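Long-range contacts in chitinase (Paenibacillus sp. FPU-7, PDB 5GZT), which probably hydrolyses internal beta-1,4 linkages between N-acetylglucosamine units in chitin and chitodextrins, as an endo-acting glycoside hydrolase: residues P182-N193 with S266-Q276; N480-G488 with N506-Y517. One frame throughout, in Å; residues are numbered along the deposited sequence.

Contact 1 (P182-N193 with S266-Q276); sequences PVVKLISTASNN and SDTVTGKAFVQ. With FMT (formic acid), chain G.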
loop_
_atom_site.group_PDB
_atom_site.type_symbol
_atom_site.label_atom_id
_atom_site.label_comp_id
_atom_site.label_asym_id
_atom_site.label_seq_id
_atom_site.Cartn_x
_atom_site.Cartn_y
_atom_site.Cartn_z
ATOM N N PRO B 182 1.480 36.420 19.093
ATOM C CA PRO B 182 2.080 35.330 18.312
ATOM C C PRO B 182 1.048 34.643 17.404
ATOM O O PRO B 182 0.090 34.033 17.889
ATOM C CB PRO B 182 2.635 34.371 19.380
ATOM C CG PRO B 182 1.880 34.681 20.625
ATOM C CD PRO B 182 1.443 36.115 20.540
ATOM N N VAL B 183 1.245 34.800 16.096
ATOM C CA VAL B 183 0.450 34.142 15.056
ATOM C C VAL B 183 1.358 33.088 14.415
ATOM O O VAL B 183 2.533 33.381 14.151
ATOM C CB VAL B 183 -0.033 35.185 14.009
ATOM C CG1 VAL B 183 -0.547 34.536 12.719
ATOM C CG2 VAL B 183 -1.095 36.090 14.621
ATOM N N VAL B 184 0.827 31.875 14.192
ATOM C CA VAL B 184 1.505 30.807 13.397
ATOM C C VAL B 184 0.838 30.628 12.037
ATOM O O VAL B 184 -0.317 30.238 12.004
ATOM C CB VAL B 184 1.444 29.421 14.105
ATOM C CG1 VAL B 184 2.015 28.318 13.195
ATOM C CG2 VAL B 184 2.152 29.467 15.463
ATOM N N LYS B 185 1.556 30.899 10.943
ATOM C CA LYS B 185 1.130 30.524 9.564
ATOM C C LYS B 185 1.847 29.266 8.988
ATOM O O LYS B 185 3.076 29.250 8.844
ATOM C CB LYS B 185 1.375 31.666 8.594
ATOM C CG LYS B 185 0.689 32.966 8.981
ATOM C CD LYS B 185 0.894 34.067 7.932
ATOM C CE LYS B 185 0.331 33.723 6.558
ATOM N NZ LYS B 185 -1.061 33.192 6.627
ATOM N N LEU B 186 1.066 28.246 8.612
ATOM C CA LEU B 186 1.581 27.022 7.941
ATOM C C LEU B 186 2.003 27.335 6.507
ATOM O O LEU B 186 1.211 27.903 5.763
ATOM C CB LEU B 186 0.507 25.917 7.915
ATOM C CG LEU B 186 -0.090 25.524 9.289
ATOM C CD1 LEU B 186 -1.114 24.389 9.240
ATOM C CD2 LEU B 186 1.007 25.217 10.305
ATOM N N ILE B 187 3.244 27.001 6.139
ATOM C CA ILE B 187 3.769 27.187 4.756
ATOM C C ILE B 187 3.473 25.914 3.889
ATOM O O ILE B 187 3.043 26.033 2.710
ATOM C CB ILE B 187 5.305 27.553 4.781
ATOM C CG1 ILE B 187 5.542 29.066 5.089
ATOM C CG2 ILE B 187 6.040 27.169 3.491
ATOM C CD1 ILE B 187 5.658 30.018 3.878
ATOM N N SER B 188 3.704 24.719 4.475
ATOM C CA SER B 188 3.797 23.443 3.725
ATOM C C SER B 188 4.331 22.289 4.565
ATOM O O SER B 188 4.890 22.489 5.664
ATOM C CB SER B 188 4.767 23.559 2.549
ATOM O OG SER B 188 6.107 23.531 3.049
ATOM N N THR B 189 4.202 21.085 3.989
ATOM C CA THR B 189 4.704 19.829 4.562
ATOM C C THR B 189 5.289 18.936 3.463
ATOM O O THR B 189 4.843 18.975 2.313
ATOM C CB THR B 189 3.563 18.970 5.133
ATOM O OG1 THR B 189 2.808 18.464 4.028
ATOM C CG2 THR B 189 2.639 19.792 6.062
ATOM N N ALA B 190 6.212 18.073 3.875
ATOM C CA ALA B 190 6.901 17.165 2.993
ATOM C C ALA B 190 7.292 15.894 3.726
ATOM O O ALA B 190 7.434 15.872 4.983
ATOM C CB ALA B 190 8.142 17.843 2.414
ATOM N N SER B 191 7.487 14.824 2.934
ATOM C CA SER B 191 8.025 13.551 3.430
ATOM C C SER B 191 9.256 13.214 2.600
ATOM O O SER B 191 9.538 13.866 1.608
ATOM C CB SER B 191 6.958 12.442 3.316
ATOM O OG SER B 191 7.348 11.305 4.053
ATOM N N ASN B 192 10.035 12.255 3.040
ATOM C CA ASN B 192 11.118 11.734 2.212
ATOM C C ASN B 192 11.064 10.216 2.229
ATOM O O ASN B 192 10.274 9.651 2.960
ATOM C CB ASN B 192 12.489 12.245 2.713
ATOM C CG ASN B 192 12.715 11.977 4.184
ATOM O OD1 ASN B 192 12.216 10.994 4.784
ATOM N ND2 ASN B 192 13.430 12.892 4.800
ATOM N N ASN B 193 11.961 9.588 1.465
ATOM C CA ASN B 193 12.080 8.134 1.377
ATOM C C ASN B 193 12.241 7.462 2.744
ATOM O O ASN B 193 11.729 6.330 2.993
ATOM C CB ASN B 193 13.274 7.782 0.508
ATOM C CG ASN B 193 13.104 8.190 -0.932
ATOM O OD1 ASN B 193 12.061 8.666 -1.394
ATOM N ND2 ASN B 193 14.134 7.998 -1.654
ATOM N N SER B 266 -0.531 31.201 21.494
ATOM C CA SER B 266 -1.071 31.483 20.144
ATOM C C SER B 266 -2.310 30.656 19.776
ATOM O O SER B 266 -2.620 29.631 20.412
ATOM C CB SER B 266 0.008 31.259 19.057
ATOM O OG SER B 266 -0.467 31.531 17.734
ATOM N N ASP B 267 -3.013 31.142 18.749
ATOM C CA ASP B 267 -4.014 30.352 18.040
ATOM C C ASP B 267 -3.371 29.042 17.601
ATOM O O ASP B 267 -2.314 29.070 16.973
ATOM C CB ASP B 267 -4.537 31.110 16.804
ATOM C CG ASP B 267 -5.683 32.071 17.130
ATOM O OD1 ASP B 267 -6.185 32.075 18.278
ATOM O OD2 ASP B 267 -6.100 32.818 16.220
ATOM N N THR B 268 -3.997 27.926 17.999
ATOM C CA THR B 268 -3.601 26.544 17.620
ATOM C C THR B 268 -3.994 26.294 16.139
ATOM O O THR B 268 -5.147 26.424 15.784
ATOM C CB THR B 268 -4.233 25.507 18.614
ATOM O OG1 THR B 268 -3.437 25.446 19.798
ATOM C CG2 THR B 268 -4.337 24.102 18.041
ATOM N N VAL B 269 -3.028 25.995 15.271
ATOM C CA VAL B 269 -3.333 25.717 13.848
ATOM C C VAL B 269 -3.106 24.221 13.598
ATOM O O VAL B 269 -2.295 23.562 14.286
ATOM C CB VAL B 269 -2.510 26.582 12.852
ATOM C CG1 VAL B 269 -3.265 26.760 11.539
ATOM C CG2 VAL B 269 -2.187 27.947 13.441
ATOM N N THR B 270 -3.870 23.683 12.645
ATOM C CA THR B 270 -3.855 22.239 12.337
ATOM C C THR B 270 -3.807 21.934 10.832
ATOM O O THR B 270 -4.138 22.785 9.976
ATOM C CB THR B 270 -5.074 21.507 12.957
ATOM O OG1 THR B 270 -6.279 22.255 12.715
ATOM C CG2 THR B 270 -4.875 21.294 14.427
ATOM N N GLY B 271 -3.383 20.699 10.537
ATOM C CA GLY B 271 -3.451 20.139 9.180
ATOM C C GLY B 271 -3.111 18.661 9.090
ATOM O O GLY B 271 -2.912 17.956 10.122
ATOM N N LYS B 272 -3.036 18.214 7.832
ATOM C CA LYS B 272 -2.678 16.821 7.453
ATOM C C LYS B 272 -1.369 16.832 6.704
ATOM O O LYS B 272 -1.201 17.668 5.825
ATOM C CB LYS B 272 -3.669 16.251 6.453
ATOM C CG LYS B 272 -5.037 15.917 6.954
ATOM C CD LYS B 272 -5.983 15.881 5.752
ATOM C CE LYS B 272 -7.409 15.587 6.190
ATOM N NZ LYS B 272 -8.312 15.251 5.056
ATOM N N ALA B 273 -0.473 15.908 7.039
ATOM C CA ALA B 273 0.714 15.601 6.232
ATOM C C ALA B 273 0.678 14.146 5.783
ATOM O O ALA B 273 0.018 13.310 6.407
ATOM C CB ALA B 273 1.978 15.793 7.031
ATOM N N PHE B 274 1.454 13.842 4.762
ATOM C CA PHE B 274 1.428 12.493 4.167
ATOM C C PHE B 274 2.821 11.919 4.179
ATOM O O PHE B 274 3.748 12.536 3.662
ATOM C CB PHE B 274 0.903 12.622 2.773
ATOM C CG PHE B 274 -0.454 13.249 2.704
ATOM C CD1 PHE B 274 -1.573 12.521 3.044
ATOM C CD2 PHE B 274 -0.611 14.588 2.364
ATOM C CE1 PHE B 274 -2.840 13.075 2.997
ATOM C CE2 PHE B 274 -1.893 15.172 2.343
ATOM C CZ PHE B 274 -3.007 14.399 2.660
ATOM N N VAL B 275 2.966 10.765 4.816
ATOM C CA VAL B 275 4.255 10.081 4.946
ATOM C C VAL B 275 4.328 9.035 3.799
ATOM O O VAL B 275 3.374 8.270 3.589
ATOM C CB VAL B 275 4.397 9.495 6.366
ATOM C CG1 VAL B 275 5.595 8.592 6.506
ATOM C CG2 VAL B 275 4.531 10.653 7.370
ATOM N N GLN B 276 5.421 9.075 3.025
ATOM C CA GLN B 276 5.626 8.155 1.905
ATOM C C GLN B 276 5.552 6.685 2.399
ATOM O O GLN B 276 5.609 6.402 3.584
ATOM C CB GLN B 276 6.992 8.405 1.245
ATOM C CG GLN B 276 7.124 9.695 0.467
ATOM C CD GLN B 276 8.544 9.856 -0.115
ATOM O OE1 GLN B 276 9.312 8.890 -0.212
ATOM N NE2 GLN B 276 8.896 11.077 -0.507
HETATM C C FMT G . -6.526 16.099 2.453
HETATM O O1 FMT G . -7.742 16.306 2.283
HETATM O O2 FMT G . -5.547 16.898 1.975
HETATM O O HOH W 1 -2.013 31.024 14.729
#
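Ser266 OG donates to Pro182 O at 2.6 Å, rising 44° out of the carbonyl plane; both residues are poorly ordered. Swung opposite its own backbone N (chi1 -180°), the hydroxyl reaches back across to 182-193. A water beside this bond accepts from Val184 N and donates to Asp267 O, bridging the two backbones. Next along, the two methyls of Val269 divide their work: CG2 lies 4.0 Å from Val184 CB, while CG1 meets Leu186 CD1 at 3.9 Å as the two side chains run past one another in opposite senses. Strands 184-191 and 269-275 point nearly the same way, 18° apart, with axes 6.3 Å apart at closest. They belong to different sheets and face each other through side chains, as in a beta sandwich: 184-191 pairs with 197-203, while the strand holding 269-275 pairs with 251-261. A classic bulge at Ile187 and Ser188, opposite Lys200, interrupts the first strand before Thr189, whose CB rests 4.0 Å from Ala273 CB. At the far end Gln276 N donates to Ser191 OG, 3.1 Å and nearly straight; that hydroxyl also bonds Gln196 O. The Gln276 chain extends alongside Asn192, its NE2 held by Asn616. From a residue whose CB points away from 182-193, Lys272 NZ bonds Tyr450 OH and, weakly, a formic acid molecule lying at the edge of the Phe274 ring.

Contact 2 (N480-G488 with N506-Y517); sequences NLMTYDLHG and NQLSVDSTVKLY
Over one face of the Tyr517 ring sits Leu481 CD2, 3.4 Å from the ring centroid and only 4° off the normal, a CH-pi contact with the methyl above the middle of the ring; at the ring's edge, in plane, is Thr513 O. The His487 ring is met at its edge: Leu508 N donates to NE2 at 3.1 Å, 3° out of the ring plane. In this family 18 TIM barrel, strand 478-481 and the loop after it lie against helix 510-519 and its N-terminal lead-in. The other methyl of Leu481, CD1, touches Val514 CG2 at 3.9 Å, the two side chains crossing near a right angle. With OG1 set between the backbone N and the carbonyl carbon (chi1 48°), Thr483 turns CG2 onto Thr513 CB at 3.5 Å, while OG1 is bonded to Gly530 O. Leu486 CD1 covers the backbone at Ser509, 3.7 Å from its N. His487 is gripped from both nitrogens, since ND1 bonds Asp491 OD2; that carboxylate probably favours the ND1-protonated form, matching NE2 as acceptor. Cut back to an alanine, this position would probably leave Leu508 N without its acceptor and Asp491 without its ring partner, so that the lead-in could shift. Ser509 and Ser512 form a capping box at the helix start: Ser512 N donates to Ser509 OG at 2.9 Å, and Ser509 N to Ser512 OG. Ser509 O, in turn, receives Thr513 N and Thr513 OG1 from opposite faces of its carbonyl plane, the hydroxyl at 2.9 Å.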
loop_
_atom_site.group_PDB
_atom_site.type_symbol
_atom_site.label_atom_id
_atom_site.label_comp_id
_atom_site.label_asym_id
_atom_site.label_seq_id
_atom_site.Cartn_x
_atom_site.Cartn_y
_atom_site.Cartn_z
ATOM N N ASN B 480 -5.083 6.895 -6.423
ATOM C CA ASN B 480 -4.552 5.615 -6.951
ATOM C C ASN B 480 -4.537 5.552 -8.472
ATOM O O ASN B 480 -5.592 5.379 -9.093
ATOM C CB ASN B 480 -5.382 4.477 -6.428
ATOM C CG ASN B 480 -5.410 4.436 -4.944
ATOM O OD1 ASN B 480 -6.454 4.655 -4.343
ATOM N ND2 ASN B 480 -4.292 4.117 -4.331
ATOM N N LEU B 481 -3.368 5.719 -9.089
ATOM C CA LEU B 481 -3.302 5.779 -10.537
ATOM C C LEU B 481 -3.285 4.405 -11.180
ATOM O O LEU B 481 -2.410 3.594 -10.898
ATOM C CB LEU B 481 -2.087 6.546 -11.010
ATOM C CG LEU B 481 -1.886 8.001 -10.631
ATOM C CD1 LEU B 481 -0.444 8.425 -11.000
ATOM C CD2 LEU B 481 -2.931 8.817 -11.396
ATOM N N MET B 482 -4.224 4.184 -12.069
ATOM C CA MET B 482 -4.399 2.936 -12.773
ATOM C C MET B 482 -3.448 2.860 -13.949
ATOM O O MET B 482 -3.844 2.840 -15.096
ATOM C CB MET B 482 -5.864 2.743 -13.168
ATOM C CG MET B 482 -6.692 2.415 -11.926
ATOM S SD MET B 482 -8.405 1.875 -12.243
ATOM C CE MET B 482 -9.004 3.355 -12.963
ATOM N N THR B 483 -2.163 2.804 -13.595
ATOM C CA THR B 483 -1.098 2.755 -14.555
ATOM C C THR B 483 -0.868 1.278 -15.036
ATOM O O THR B 483 0.268 0.771 -14.976
ATOM C CB THR B 483 0.185 3.382 -13.991
ATOM O OG1 THR B 483 0.447 2.871 -12.684
ATOM C CG2 THR B 483 0.058 4.964 -14.003
ATOM N N TYR B 484 -1.924 0.683 -15.599
ATOM C CA TYR B 484 -1.923 -0.656 -16.163
ATOM C C TYR B 484 -3.054 -0.690 -17.154
ATOM O O TYR B 484 -3.780 0.317 -17.280
ATOM C CB TYR B 484 -2.043 -1.703 -15.068
ATOM C CG TYR B 484 -3.072 -1.478 -13.991
ATOM C CD1 TYR B 484 -4.428 -1.551 -14.270
ATOM C CD2 TYR B 484 -2.684 -1.229 -12.673
ATOM C CE1 TYR B 484 -5.364 -1.405 -13.278
ATOM C CE2 TYR B 484 -3.617 -1.053 -11.672
ATOM C CZ TYR B 484 -4.953 -1.145 -11.963
ATOM O OH TYR B 484 -5.895 -0.988 -10.952
ATOM N N ASP B 485 -3.171 -1.761 -17.910
ATOM C CA ASP B 485 -3.914 -1.812 -19.112
ATOM C C ASP B 485 -3.655 -0.645 -20.049
ATOM O O ASP B 485 -4.552 -0.237 -20.775
ATOM C CB ASP B 485 -5.429 -1.860 -18.787
ATOM C CG ASP B 485 -5.775 -3.027 -17.883
ATOM O OD1 ASP B 485 -5.206 -4.144 -18.008
ATOM O OD2 ASP B 485 -6.556 -2.790 -16.959
ATOM N N LEU B 486 -2.424 -0.150 -20.098
ATOM C CA LEU B 486 -2.137 1.004 -20.892
ATOM C C LEU B 486 -2.226 0.700 -22.346
ATOM O O LEU B 486 -2.418 1.606 -23.146
ATOM C CB LEU B 486 -0.799 1.587 -20.496
ATOM C CG LEU B 486 -0.876 2.092 -19.066
ATOM C CD1 LEU B 486 0.465 2.721 -18.687
ATOM C CD2 LEU B 486 -1.914 3.202 -18.828
ATOM N N HIS B 487 -1.936 -0.541 -22.697
ATOM C CA HIS B 487 -1.967 -1.069 -24.069
ATOM C C HIS B 487 -2.486 -2.461 -23.944
ATOM O O HIS B 487 -2.405 -3.053 -22.838
ATOM C CB HIS B 487 -0.564 -1.087 -24.695
ATOM C CG HIS B 487 -0.038 0.309 -24.921
ATOM N ND1 HIS B 487 -0.607 1.151 -25.865
ATOM C CD2 HIS B 487 0.847 1.054 -24.234
ATOM C CE1 HIS B 487 -0.043 2.348 -25.777
ATOM N NE2 HIS B 487 0.836 2.306 -24.794
ATOM N N GLY B 488 -2.927 -3.036 -25.027
ATOM C CA GLY B 488 -3.674 -4.327 -24.897
ATOM C C GLY B 488 -4.071 -4.845 -26.230
ATOM O O GLY B 488 -3.792 -4.169 -27.216
ATOM N N ASN B 506 4.783 6.757 -28.701
ATOM C CA ASN B 506 3.367 6.472 -28.461
ATOM C C ASN B 506 3.104 5.441 -27.332
ATOM O O ASN B 506 1.929 5.050 -27.082
ATOM C CB ASN B 506 2.795 5.980 -29.795
ATOM C CG ASN B 506 2.871 7.077 -30.870
ATOM O OD1 ASN B 506 2.752 8.279 -30.551
ATOM N ND2 ASN B 506 3.128 6.686 -32.127
ATOM N N GLN B 507 4.147 5.012 -26.637
ATOM C CA GLN B 507 3.945 4.087 -25.518
ATOM C C GLN B 507 3.712 4.851 -24.246
ATOM O O GLN B 507 4.596 5.545 -23.728
ATOM C CB GLN B 507 5.183 3.210 -25.342
ATOM C CG GLN B 507 4.995 2.077 -24.358
ATOM C CD GLN B 507 6.232 1.927 -23.518
ATOM O OE1 GLN B 507 7.303 1.783 -24.050
ATOM N NE2 GLN B 507 6.111 2.126 -22.254
ATOM N N LEU B 508 2.543 4.644 -23.645
ATOM C CA LEU B 508 2.243 5.147 -22.339
ATOM C C LEU B 508 2.933 4.334 -21.243
ATOM O O LEU B 508 3.207 3.149 -21.431
ATOM C CB LEU B 508 0.722 5.083 -22.137
ATOM C CG LEU B 508 -0.250 6.172 -22.583
ATOM C CD1 LEU B 508 0.342 7.123 -23.601
ATOM C CD2 LEU B 508 -1.625 5.619 -22.937
ATOM N N SER B 509 3.043 4.938 -20.068
ATOM C CA SER B 509 3.787 4.376 -19.005
ATOM C C SER B 509 3.317 4.969 -17.697
ATOM O O SER B 509 2.496 5.929 -17.711
ATOM C CB SER B 509 5.238 4.700 -19.247
ATOM O OG SER B 509 5.520 6.099 -19.324
ATOM N N VAL B 510 3.842 4.438 -16.572
ATOM C CA VAL B 510 3.761 5.071 -15.288
ATOM C C VAL B 510 4.308 6.522 -15.451
ATOM O O VAL B 510 3.712 7.469 -15.006
ATOM C CB VAL B 510 4.594 4.352 -14.252
ATOM C CG1 VAL B 510 4.758 5.138 -12.969
ATOM C CG2 VAL B 510 3.985 2.990 -13.935
ATOM N N ASP B 511 5.472 6.680 -16.046
ATOM C CA ASP B 511 6.115 8.019 -16.111
ATOM C C ASP B 511 5.220 9.030 -16.909
ATOM O O ASP B 511 4.937 10.115 -16.422
ATOM C CB ASP B 511 7.431 7.865 -16.765
ATOM C CG ASP B 511 8.256 9.158 -16.792
ATOM O OD1 ASP B 511 8.387 9.819 -15.754
ATOM O OD2 ASP B 511 8.775 9.446 -17.915
ATOM N N SER B 512 4.730 8.643 -18.066
ATOM C CA SER B 512 3.818 9.505 -18.819
ATOM C C SER B 512 2.606 9.886 -18.003
ATOM O O SER B 512 2.199 11.051 -18.054
ATOM C CB SER B 512 3.443 8.937 -20.191
ATOM O OG SER B 512 2.507 7.853 -20.093
ATOM N N THR B 513 2.071 8.959 -17.209
ATOM C CA THR B 513 0.901 9.245 -16.410
ATOM C C THR B 513 1.166 10.175 -15.244
ATOM O O THR B 513 0.388 11.124 -14.965
ATOM C CB THR B 513 0.236 7.952 -15.911
ATOM O OG1 THR B 513 -0.019 7.130 -17.058
ATOM C CG2 THR B 513 -1.067 8.213 -15.241
ATOM N N VAL B 514 2.232 9.911 -14.523
ATOM C CA VAL B 514 2.588 10.702 -13.409
ATOM C C VAL B 514 2.893 12.128 -13.895
ATOM O O VAL B 514 2.505 13.083 -13.217
ATOM C CB VAL B 514 3.776 10.132 -12.645
ATOM C CG1 VAL B 514 4.329 11.145 -11.648
ATOM C CG2 VAL B 514 3.365 8.814 -11.915
ATOM N N LYS B 515 3.487 12.263 -15.082
ATOM C CA LYS B 515 3.841 13.574 -15.615
ATOM C C LYS B 515 2.513 14.311 -15.966
ATOM O O LYS B 515 2.417 15.491 -15.725
ATOM C CB LYS B 515 4.730 13.463 -16.816
ATOM C CG LYS B 515 6.166 13.176 -16.453
ATOM C CD LYS B 515 6.975 12.856 -17.730
ATOM C CE LYS B 515 8.416 12.713 -17.337
ATOM N NZ LYS B 515 9.394 12.122 -18.274
ATOM N N LEU B 516 1.527 13.599 -16.506
ATOM C CA LEU B 516 0.232 14.173 -16.816
ATOM C C LEU B 516 -0.455 14.687 -15.569
ATOM O O LEU B 516 -0.951 15.828 -15.542
ATOM C CB LEU B 516 -0.672 13.206 -17.587
ATOM C CG LEU B 516 -2.161 13.529 -17.749
ATOM C CD1 LEU B 516 -2.388 14.655 -18.810
ATOM C CD2 LEU B 516 -2.901 12.270 -18.157
ATOM N N TYR B 517 -0.455 13.899 -14.527
ATOM C CA TYR B 517 -1.087 14.268 -13.297
ATOM C C TYR B 517 -0.362 15.458 -12.625
ATOM O O TYR B 517 -1.033 16.458 -12.240
ATOM C CB TYR B 517 -1.281 13.080 -12.337
ATOM C CG TYR B 517 -2.521 12.297 -12.641
ATOM C CD1 TYR B 517 -2.620 11.524 -13.794
ATOM C CD2 TYR B 517 -3.649 12.409 -11.831
ATOM C CE1 TYR B 517 -3.799 10.914 -14.155
ATOM C CE2 TYR B 517 -4.805 11.797 -12.178
ATOM C CZ TYR B 517 -4.880 11.044 -13.323
ATOM O OH TYR B 517 -6.083 10.373 -13.592
#

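Contact 1 closes before contact 2 opens along the chain; their centres lie 31 Å apart, the nearest atoms about 11 Å, and they do not touch. The long strand 264-284 connects their settings: its early part serves contact 1, and it also pairs with barrel strands 303-312 and 619-623. Contact 2 sits in that same barrel, where strand 478-481 is flanked by 452-457 and 527-532. The segment just before 527-532 also approaches contact 1, through Glu525 beside Thr189 and Phe274. Contact 1 thus packs two beta sheets face to face, and strand 264-284 runs on from there into the barrel, whereas contact 2 packs a strand-to-helix connection within it.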